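Local coordinates for protein aac(6')-Ii (Enterococcus faecium, PDB 1N71) that probably transfers the acetyl group of acetyl-coenzyme A to the 6'-amino group of aminoglycoside antibiotics, thereby conferring resistance, at residues M1-F6 / I46-V51; L109-L114 / E141-F146. All blocks are in the same frame, centred on the assembly; numbering follows the deposited sequence.

Contact 1 of 2, residues M1-F6 / I46-V51; sequences MIISEF and IAVAAV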
ATOM      1  N   MET A   1      33.409  -0.293   1.980  1.00 43.93           N
ATOM      2  CA  MET A   1      32.513   0.858   2.289  1.00 44.19           C
ATOM      3  C   MET A   1      31.584   0.513   3.448  1.00 42.76           C
ATOM      4  O   MET A   1      31.471  -0.652   3.829  1.00 42.13           O
ATOM      5  CB  MET A   1      31.717   1.244   1.040  1.00 47.21           C
ATOM      6  CG  MET A   1      30.978   0.097   0.386  1.00 50.42           C
ATOM      7  SD  MET A   1      29.446  -0.271   1.227  1.00 55.08           S
ATOM      8  CE  MET A   1      28.329   0.670   0.250  1.00 53.94           C
ATOM      9  N   ILE A   2      30.914   1.515   4.010  1.00 40.57           N
ATOM     10  CA  ILE A   2      30.044   1.266   5.151  1.00 39.58           C
ATOM     11  C   ILE A   2      28.561   1.594   4.995  1.00 37.38           C
ATOM     12  O   ILE A   2      28.174   2.508   4.266  1.00 35.38           O
ATOM     13  CB  ILE A   2      30.557   2.009   6.404  1.00 40.92           C
ATOM     14  CG1 ILE A   2      30.385   3.516   6.228  1.00 41.91           C
ATOM     15  CG2 ILE A   2      32.030   1.684   6.632  1.00 41.39           C
ATOM     16  CD1 ILE A   2      30.734   4.314   7.471  1.00 44.47           C
ATOM     17  N   ILE A   3      27.743   0.825   5.709  1.00 35.00           N
ATOM     18  CA  ILE A   3      26.296   0.995   5.714  1.00 33.84           C
ATOM     19  C   ILE A   3      25.917   1.596   7.065  1.00 33.29           C
ATOM     20  O   ILE A   3      26.184   0.999   8.109  1.00 31.73           O
ATOM     21  CB  ILE A   3      25.574  -0.360   5.579  1.00 33.58           C
ATOM     22  CG1 ILE A   3      26.045  -1.085   4.318  1.00 35.52           C
ATOM     23  CG2 ILE A   3      24.070  -0.146   5.551  1.00 34.47           C
ATOM     24  CD1 ILE A   3      25.730  -0.369   3.038  1.00 33.88           C
ATOM     25  N   SER A   4      25.303   2.775   7.054  1.00 30.86           N
ATOM     26  CA  SER A   4      24.910   3.417   8.302  1.00 30.53           C
ATOM     27  C   SER A   4      23.680   4.289   8.102  1.00 29.40           C
ATOM     28  O   SER A   4      23.204   4.455   6.980  1.00 28.33           O
ATOM     29  CB  SER A   4      26.056   4.279   8.833  1.00 30.50           C
ATOM     30  OG  SER A   4      26.285   5.386   7.976  1.00 33.09           O
ATOM     31  N   GLU A   5      23.164   4.847   9.194  1.00 29.51           N
ATOM     32  CA  GLU A   5      21.995   5.710   9.108  1.00 30.99           C
ATOM     33  C   GLU A   5      22.377   6.935   8.292  1.00 31.19           C
ATOM     34  O   GLU A   5      23.461   7.494   8.460  1.00 29.45           O
ATOM     35  CB  GLU A   5      21.516   6.131  10.502  1.00 32.97           C
ATOM     36  CG  GLU A   5      21.187   4.959  11.420  1.00 35.14           C
ATOM     37  CD  GLU A   5      20.497   5.383  12.705  1.00 36.90           C
ATOM     38  OE1 GLU A   5      20.871   6.432  13.276  1.00 36.65           O
ATOM     39  OE2 GLU A   5      19.586   4.654  13.153  1.00 36.00           O
ATOM     40  N   PHE A   6      21.482   7.335   7.399  1.00 31.62           N
ATOM     41  CA  PHE A   6      21.702   8.483   6.529  1.00 32.23           C
ATOM     42  C   PHE A   6      21.700   9.796   7.317  1.00 33.27           C
ATOM     43  O   PHE A   6      20.809  10.037   8.126  1.00 33.48           O
ATOM     44  CB  PHE A   6      20.609   8.500   5.455  1.00 30.41           C
ATOM     45  CG  PHE A   6      20.782   9.567   4.418  1.00 30.34           C
ATOM     46  CD1 PHE A   6      20.488  10.895   4.707  1.00 30.53           C
ATOM     47  CD2 PHE A   6      21.237   9.241   3.145  1.00 28.80           C
ATOM     48  CE1 PHE A   6      20.643  11.886   3.738  1.00 29.74           C
ATOM     49  CE2 PHE A   6      21.397  10.220   2.171  1.00 28.66           C
ATOM     50  CZ  PHE A   6      21.098  11.547   2.468  1.00 28.68           C
ATOM     51  N   ILE A  46      12.797   5.682   8.268  1.00 21.00           N
ATOM     52  CA  ILE A  46      14.151   5.211   8.477  1.00 20.56           C
ATOM     53  C   ILE A  46      14.862   5.479   7.155  1.00 21.53           C
ATOM     54  O   ILE A  46      14.284   5.280   6.079  1.00 19.62           O
ATOM     55  CB  ILE A  46      14.163   3.709   8.825  1.00 19.89           C
ATOM     56  CG1 ILE A  46      13.539   3.511  10.211  1.00 20.44           C
ATOM     57  CG2 ILE A  46      15.580   3.164   8.798  1.00 17.44           C
ATOM     58  CD1 ILE A  46      13.255   2.069  10.565  1.00 20.39           C
ATOM     59  N   ALA A  47      16.096   5.965   7.245  1.00 19.88           N
ATOM     60  CA  ALA A  47      16.903   6.282   6.074  1.00 21.14           C
ATOM     61  C   ALA A  47      18.319   5.752   6.287  1.00 22.24           C
ATOM     62  O   ALA A  47      19.056   6.244   7.145  1.00 20.20           O
ATOM     63  CB  ALA A  47      16.934   7.784   5.858  1.00 20.15           C
ATOM     64  N   VAL A  48      18.687   4.748   5.501  1.00 20.70           N
ATOM     65  CA  VAL A  48      20.001   4.126   5.607  1.00 20.69           C
ATOM     66  C   VAL A  48      20.787   4.297   4.316  1.00 21.23           C
ATOM     67  O   VAL A  48      20.263   4.083   3.224  1.00 18.89           O
ATOM     68  CB  VAL A  48      19.859   2.625   5.932  1.00 22.16           C
ATOM     69  CG1 VAL A  48      21.224   1.957   5.981  1.00 21.34           C
ATOM     70  CG2 VAL A  48      19.129   2.460   7.256  1.00 21.88           C
ATOM     71  N   ALA A  49      22.055   4.671   4.445  1.00 20.87           N
ATOM     72  CA  ALA A  49      22.888   4.876   3.272  1.00 22.83           C
ATOM     73  C   ALA A  49      24.085   3.949   3.194  1.00 23.07           C
ATOM     74  O   ALA A  49      24.552   3.409   4.202  1.00 23.99           O
ATOM     75  CB  ALA A  49      23.360   6.317   3.222  1.00 23.79           C
ATOM     76  N   ALA A  50      24.559   3.763   1.970  1.00 22.08           N
ATOM     77  CA  ALA A  50      25.722   2.941   1.691  1.00 23.57           C
ATOM     78  C   ALA A  50      26.708   3.933   1.094  1.00 25.53           C
ATOM     79  O   ALA A  50      26.455   4.498   0.029  1.00 22.26           O
ATOM     80  CB  ALA A  50      25.379   1.863   0.682  1.00 21.91           C
ATOM     81  N   VAL A  51      27.815   4.165   1.790  1.00 27.84           N
ATOM     82  CA  VAL A  51      28.808   5.117   1.314  1.00 30.97           C
ATOM     83  C   VAL A  51      30.197   4.520   1.166  1.00 33.41           C
ATOM     84  O   VAL A  51      30.705   3.851   2.065  1.00 32.62           O
ATOM     85  CB  VAL A  51      28.896   6.336   2.255  1.00 30.98           C
ATOM     86  CG1 VAL A  51      29.928   7.328   1.732  1.00 32.45           C
ATOM     87  CG2 VAL A  51      27.536   7.001   2.362  1.00 31.50           C
TER
HETATM   88  O   HOH W   1      18.789   8.268   9.151  1.00 31.69           O

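Contact 2 of 2, residues L109-L114 / E141-F146; sequences LGTDDL and EHPYEF. With COA (coenzyme A), chain E.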
ATOM      1  N   LEU A 109       6.674  -4.684   0.715  1.00 13.47           N
ATOM      2  CA  LEU A 109       7.052  -3.844  -0.407  1.00 13.26           C
ATOM      3  C   LEU A 109       6.259  -4.240  -1.637  1.00 15.34           C
ATOM      4  O   LEU A 109       5.656  -5.314  -1.689  1.00 12.45           O
ATOM      5  CB  LEU A 109       8.550  -4.016  -0.692  1.00 14.23           C
ATOM      6  CG  LEU A 109       8.963  -5.461  -1.014  1.00 16.34           C
ATOM      7  CD1 LEU A 109       8.826  -5.724  -2.515  1.00 15.88           C
ATOM      8  CD2 LEU A 109      10.398  -5.701  -0.571  1.00 16.39           C
ATOM      9  N   GLY A 110       6.250  -3.349  -2.618  1.00 15.37           N
ATOM     10  CA  GLY A 110       5.567  -3.621  -3.863  1.00 17.55           C
ATOM     11  C   GLY A 110       6.593  -3.488  -4.973  1.00 20.36           C
ATOM     12  O   GLY A 110       7.220  -2.436  -5.119  1.00 21.76           O
ATOM     13  N   THR A 111       6.802  -4.559  -5.731  1.00 20.01           N
ATOM     14  CA  THR A 111       7.744  -4.527  -6.842  1.00 21.47           C
ATOM     15  C   THR A 111       6.930  -4.787  -8.107  1.00 21.89           C
ATOM     16  O   THR A 111       6.352  -5.856  -8.282  1.00 21.68           O
ATOM     17  CB  THR A 111       8.867  -5.589  -6.671  1.00 22.35           C
ATOM     18  OG1 THR A 111       9.779  -5.504  -7.773  1.00 22.86           O
ATOM     19  CG2 THR A 111       8.290  -6.995  -6.599  1.00 21.04           C
ATOM     20  N   ASP A 112       6.875  -3.791  -8.983  1.00 21.25           N
ATOM     21  CA  ASP A 112       6.088  -3.901 -10.202  1.00 22.16           C
ATOM     22  C   ASP A 112       6.763  -4.685 -11.321  1.00 20.79           C
ATOM     23  O   ASP A 112       7.979  -4.839 -11.343  1.00 22.30           O
ATOM     24  CB  ASP A 112       5.716  -2.500 -10.695  1.00 22.80           C
ATOM     25  CG  ASP A 112       5.052  -1.659  -9.613  1.00 27.57           C
ATOM     26  OD1 ASP A 112       5.767  -1.168  -8.705  1.00 29.39           O
ATOM     27  OD2 ASP A 112       3.813  -1.497  -9.660  1.00 25.33           O
ATOM     28  N   ASP A 113       5.948  -5.202 -12.234  1.00 20.20           N
ATOM     29  CA  ASP A 113       6.437  -5.957 -13.380  1.00 19.44           C
ATOM     30  C   ASP A 113       5.801  -5.283 -14.593  1.00 19.88           C
ATOM     31  O   ASP A 113       4.691  -5.626 -14.995  1.00 16.54           O
ATOM     32  CB  ASP A 113       5.996  -7.423 -13.295  1.00 19.95           C
ATOM     33  CG  ASP A 113       6.600  -8.279 -14.400  1.00 20.40           C
ATOM     34  OD1 ASP A 113       7.290  -7.718 -15.281  1.00 22.69           O
ATOM     35  OD2 ASP A 113       6.388  -9.508 -14.392  1.00 19.79           O
ATOM     36  N   LEU A 114       6.512  -4.312 -15.161  1.00 21.24           N
ATOM     37  CA  LEU A 114       6.016  -3.553 -16.308  1.00 23.85           C
ATOM     38  C   LEU A 114       6.446  -4.090 -17.669  1.00 24.60           C
ATOM     39  O   LEU A 114       5.813  -3.785 -18.678  1.00 24.60           O
ATOM     40  CB  LEU A 114       6.473  -2.096 -16.206  1.00 25.45           C
ATOM     41  CG  LEU A 114       6.388  -1.417 -14.839  1.00 27.28           C
ATOM     42  CD1 LEU A 114       6.980  -0.016 -14.948  1.00 28.21           C
ATOM     43  CD2 LEU A 114       4.941  -1.366 -14.365  1.00 26.11           C
ATOM     44  N   GLU A 141      15.604 -11.522 -14.849  1.00 20.32           N
ATOM     45  CA  GLU A 141      16.292 -11.029 -13.667  1.00 21.51           C
ATOM     46  C   GLU A 141      15.479  -9.960 -12.944  1.00 20.38           C
ATOM     47  O   GLU A 141      15.981  -8.876 -12.648  1.00 19.93           O
ATOM     48  CB  GLU A 141      17.669 -10.468 -14.035  1.00 24.98           C
ATOM     49  CG  GLU A 141      18.731 -11.531 -14.240  1.00 31.40           C
ATOM     50  CD  GLU A 141      20.132 -10.985 -14.018  1.00 36.19           C
ATOM     51  OE1 GLU A 141      20.554 -10.097 -14.787  1.00 36.33           O
ATOM     52  OE2 GLU A 141      20.805 -11.438 -13.065  1.00 38.50           O
ATOM     53  N   HIS A 142      14.215 -10.269 -12.672  1.00 19.50           N
ATOM     54  CA  HIS A 142      13.346  -9.344 -11.964  1.00 18.63           C
ATOM     55  C   HIS A 142      13.802  -9.332 -10.506  1.00 17.90           C
ATOM     56  O   HIS A 142      14.118 -10.379  -9.937  1.00 17.42           O
ATOM     57  CB  HIS A 142      11.896  -9.808 -12.042  1.00 18.08           C
ATOM     58  CG  HIS A 142      10.933  -8.842 -11.436  1.00 17.26           C
ATOM     59  ND1 HIS A 142      10.253  -7.902 -12.181  1.00 18.45           N
ATOM     60  CD2 HIS A 142      10.583  -8.626 -10.147  1.00 14.69           C
ATOM     61  CE1 HIS A 142       9.528  -7.149 -11.376  1.00 13.88           C
ATOM     62  NE2 HIS A 142       9.710  -7.567 -10.137  1.00 18.35           N
ATOM     63  N   PRO A 143      13.827  -8.150  -9.877  1.00 17.07           N
ATOM     64  CA  PRO A 143      14.264  -8.053  -8.480  1.00 17.15           C
ATOM     65  C   PRO A 143      13.436  -8.755  -7.408  1.00 16.32           C
ATOM     66  O   PRO A 143      13.847  -8.786  -6.249  1.00 13.60           O
ATOM     67  CB  PRO A 143      14.350  -6.547  -8.253  1.00 17.15           C
ATOM     68  CG  PRO A 143      13.252  -6.022  -9.122  1.00 17.16           C
ATOM     69  CD  PRO A 143      13.429  -6.830 -10.394  1.00 16.54           C
ATOM     70  N   TYR A 144      12.283  -9.322  -7.760  1.00 15.30           N
ATOM     71  CA  TYR A 144      11.496  -9.998  -6.735  1.00 15.74           C
ATOM     72  C   TYR A 144      12.329 -11.122  -6.131  1.00 16.55           C
ATOM     73  O   TYR A 144      12.251 -11.389  -4.932  1.00 15.64           O
ATOM     74  CB  TYR A 144      10.186 -10.582  -7.298  1.00 16.15           C
ATOM     75  CG  TYR A 144      10.319 -11.952  -7.940  1.00 14.99           C
ATOM     76  CD1 TYR A 144      10.643 -12.085  -9.290  1.00 15.93           C
ATOM     77  CD2 TYR A 144      10.129 -13.115  -7.192  1.00 18.21           C
ATOM     78  CE1 TYR A 144      10.776 -13.345  -9.881  1.00 15.65           C
ATOM     79  CE2 TYR A 144      10.263 -14.381  -7.772  1.00 18.20           C
ATOM     80  CZ  TYR A 144      10.587 -14.485  -9.120  1.00 17.66           C
ATOM     81  OH  TYR A 144      10.731 -15.729  -9.702  1.00 18.72           O
ATOM     82  N   GLU A 145      13.122 -11.776  -6.975  1.00 15.25           N
ATOM     83  CA  GLU A 145      13.968 -12.880  -6.544  1.00 17.35           C
ATOM     84  C   GLU A 145      15.041 -12.406  -5.570  1.00 17.18           C
ATOM     85  O   GLU A 145      15.502 -13.171  -4.719  1.00 17.12           O
ATOM     86  CB  GLU A 145      14.601 -13.544  -7.767  1.00 19.82           C
ATOM     87  CG  GLU A 145      15.414 -14.786  -7.460  1.00 23.41           C
ATOM     88  CD  GLU A 145      15.536 -15.697  -8.673  1.00 26.37           C
ATOM     89  OE1 GLU A 145      15.709 -15.177  -9.794  1.00 22.96           O
ATOM     90  OE2 GLU A 145      15.458 -16.933  -8.504  1.00 31.22           O
ATOM     91  N   PHE A 146      15.442 -11.147  -5.704  1.00 16.28           N
ATOM     92  CA  PHE A 146      16.430 -10.570  -4.800  1.00 16.17           C
ATOM     93  C   PHE A 146      15.826 -10.593  -3.398  1.00 17.65           C
ATOM     94  O   PHE A 146      16.466 -11.007  -2.429  1.00 15.90           O
ATOM     95  CB  PHE A 146      16.738  -9.126  -5.208  1.00 14.70           C
ATOM     96  CG  PHE A 146      17.356  -8.299  -4.108  1.00 14.37           C
ATOM     97  CD1 PHE A 146      18.670  -8.525  -3.697  1.00 14.58           C
ATOM     98  CD2 PHE A 146      16.617  -7.304  -3.477  1.00 12.66           C
ATOM     99  CE1 PHE A 146      19.237  -7.767  -2.669  1.00 14.91           C
ATOM    100  CE2 PHE A 146      17.169  -6.540  -2.449  1.00 15.93           C
ATOM    101  CZ  PHE A 146      18.483  -6.772  -2.043  1.00 15.06           C
TER
HETATM  102  N1A COA E 601      17.158 -10.926 -10.075  1.00 22.22           N
HETATM  103  C2A COA E 601      17.506 -12.060  -9.440  1.00 23.18           C
HETATM  104  N3A COA E 601      18.371 -12.202  -8.410  1.00 25.36           N
HETATM  105  C4A COA E 601      18.897 -10.987  -8.030  1.00 23.90           C
HETATM  106  C5A COA E 601      18.637  -9.755  -8.585  1.00 22.48           C
HETATM  107  C6A COA E 601      17.702  -9.734  -9.669  1.00 21.61           C
HETATM  108  N6A COA E 601      17.361  -8.610 -10.295  1.00 20.17           N
HETATM  109  N7A COA E 601      19.353  -8.760  -7.938  1.00 22.07           N
HETATM  110  C8A COA E 601      20.028  -9.406  -7.033  1.00 22.87           C
HETATM  111  N9A COA E 601      19.806 -10.763  -7.028  1.00 23.99           N
HETATM  112  C1B COA E 601      20.400 -11.786  -6.155  1.00 27.22           C
HETATM  113  C2B COA E 601      21.907 -11.959  -6.365  1.00 30.79           C
HETATM  114  O2B COA E 601      22.131 -12.903  -7.420  1.00 33.27           O
HETATM  115  C3B COA E 601      22.437 -12.534  -5.057  1.00 31.37           C
HETATM  116  O3B COA E 601      22.110 -13.934  -5.020  1.00 37.22           O
HETATM  117  P3B COA E 601      23.236 -15.047  -4.713  1.00 41.10           P
HETATM  118  O7A COA E 601      24.252 -14.841  -5.774  1.00 41.19           O
HETATM  119  O8A COA E 601      22.496 -16.329  -4.812  1.00 41.46           O
HETATM  120  O9A COA E 601      23.706 -14.722  -3.344  1.00 40.65           O
HETATM  121  C4B COA E 601      21.548 -11.815  -4.033  1.00 27.66           C
HETATM  122  O4B COA E 601      20.364 -11.475  -4.766  1.00 26.14           O
HETATM  123  C5B COA E 601      22.182 -10.579  -3.378  1.00 24.67           C
HETATM  124  O5B COA E 601      22.312  -9.519  -4.333  1.00 22.37           O
HETATM  125  P1A COA E 601      23.032  -8.120  -3.972  1.00 20.76           P
HETATM  126  O1A COA E 601      24.371  -8.105  -4.600  1.00 19.09           O
HETATM  127  O2A COA E 601      22.891  -7.865  -2.521  1.00 18.67           O
HETATM  128  O3A COA E 601      22.077  -7.096  -4.757  1.00 20.29           O
HETATM  129  P2A COA E 601      22.436  -5.625  -5.299  1.00 20.14           P
HETATM  130  O4A COA E 601      22.728  -5.715  -6.746  1.00 20.91           O
HETATM  131  O5A COA E 601      23.397  -4.964  -4.394  1.00 22.80           O
HETATM  132  O6A COA E 601      21.019  -4.889  -5.124  1.00 20.77           O
HETATM  133  CBP COA E 601      18.887  -4.461  -6.216  1.00 23.72           C
HETATM  134  CCP COA E 601      19.810  -5.503  -5.598  1.00 20.81           C
HETATM  135  CDP COA E 601      17.663  -5.187  -6.792  1.00 22.95           C
HETATM  136  CEP COA E 601      18.437  -3.466  -5.106  1.00 23.07           C
HETATM  137  CAP COA E 601      19.689  -3.705  -7.362  1.00 28.17           C
HETATM  138  OAP COA E 601      20.076  -4.592  -8.416  1.00 29.71           O
HETATM  139  C9P COA E 601      18.959  -2.457  -7.888  1.00 33.66           C
HETATM  140  O9P COA E 601      19.303  -1.328  -7.513  1.00 36.32           O
HETATM  141  N8P COA E 601      17.957  -2.675  -8.750  1.00 37.40           N
HETATM  142  C7P COA E 601      17.133  -1.642  -9.369  1.00 43.94           C
HETATM  143  C6P COA E 601      16.093  -1.063  -8.413  1.00 48.06           C
HETATM  144  C5P COA E 601      14.861  -1.935  -8.256  1.00 51.23           C
HETATM  145  O5P COA E 601      14.250  -2.347  -9.250  1.00 52.95           O
HETATM  146  N4P COA E 601      14.494  -2.214  -6.997  1.00 53.72           N
HETATM  147  C3P COA E 601      13.338  -3.031  -6.612  1.00 54.10           C
HETATM  148  C2P COA E 601      12.418  -2.302  -5.645  1.00 54.80           C
HETATM  149  S1P COA E 601      10.673  -2.455  -6.071  1.00 56.20           S

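Contact 1 of 2, residues M1-F6 / I46-V51
Ala-50 receives two side chains on its methyl group: the CD1 end of Ile-3 presses on CB and, from the very start of the chain, the thioether end of Met-1 does too. Both approaches are tight, with Met-1 CE 3.2 Å and Ile-3 CD1 3.3 Å from Ala-50 CB. Met-1 gets there with a chain bent at chi2 (80°) and again at chi3. The other branch of Ile-3, CG2, is turned to Val-48 and meets its CG1 at 3.6 Å, the two side chains crossing at about a right angle. Past the end of the strand, Phe-6 holds CG anti to its backbone N (chi1 -175°), and this brings ring atom CD2 to 3.6 Å from CB of Ala-49, on the sheet face opposite Ala-50, while its own CB rests by that of Ala-47.

Between the two faces runs an antiparallel ladder. Ile-2 with Val-51 and Ser-4 with Ala-49 are the hydrogen-bonded pairs, and Phe-6 N adds a fifth bond, 2.7 Å to Ala-47 O. One water donates to both Ala-47 O and Phe-6 O, tying Phe-6 to strand 46-52.

Strand 2-5 is thus fastened as an outermost strand of the sheet within the chain. Strand 46-52 pairs on its far side with strand 55-66; Tyr-94 of helix 87-101 packs on Ile-3 and Val-48, while helix 11-24 covers Phe-6 and Val-51 through Leu-13.

Contact 2 of 2, residues L109-L114 / E141-F146
Thr-111 and His-142 are joined by the one hydrogen bond between the two segments, 3.1 Å from Thr-111 OG1 to His-142 NE2, and either partner could supply the proton. The threonine and histidine side chains run side by side but head in opposite senses. Thr-111 sets OG1 anti to its backbone N (chi1 -179°), and the hydroxyl meets the imidazole obliquely. Polar bonds beyond the two segments fix the neighbours: His-142 N is bonded to Asn-138 OD1, and the Asp-113 carboxylate accepts from Gly-117 N and is bonded to the hydroxyls of Thr-118 and Ser-121.

Van der Waals packing completes the join. CG2 of Thr-111 lies at the edge of the imidazole, in its plane, and reaches CB of Tyr-144 at 4.1 Å. One face of the His-142 ring carries Pro-143 CD, 3.3 Å above the plane and offset toward the rim; CG of this proline also touches Thr-111 OG1.

Coenzyme A lies against both segments. Its adenine N6A donates a straight 2.7 Å hydrogen bond to Glu-141 O, an arrangement in which a backbone carbonyl reads the exocyclic amine. The pantetheine carbon CCP sits 3.7 Å above the centre of the Phe-146 ring. At the other end of the cofactor, the thiol S1P lies 3.6 Å from Thr-111 OG1 and equally close to Gly-110 O, so strand 106-112 and the 141-146 segment together line the cofactor cleft of this GNAT fold.

Strand 106-112 runs between strands 70-78 and 168-174, bonding through Thr-111 to Ile-169 of the latter. Helix 144-149 lies beside it, with Tyr-144 resting on Met-171 and Phe-146 reaching Leu-76 and helix 87-101.

The two contacts show how one mixed sheet can serve both as scaffold and as binding surface. Both segments of contact 1 precede those of contact 2 in sequence, and their centres stand 22 Å apart with the centre of the chain between them and about 11 Å between nearest atoms. Strands 55-66 and 70-78 separate strand 46-52 from strand 106-112 in the sheet. Helix 87-101 links the two regions: it packs on the strand pair of contact 1 and meets Phe-146 of contact 2, while its Thr-89 bonds coenzyme A. Contact 1 thus joins an outer strand to the sheet, whereas contact 2 forms part of the cofactor site itself.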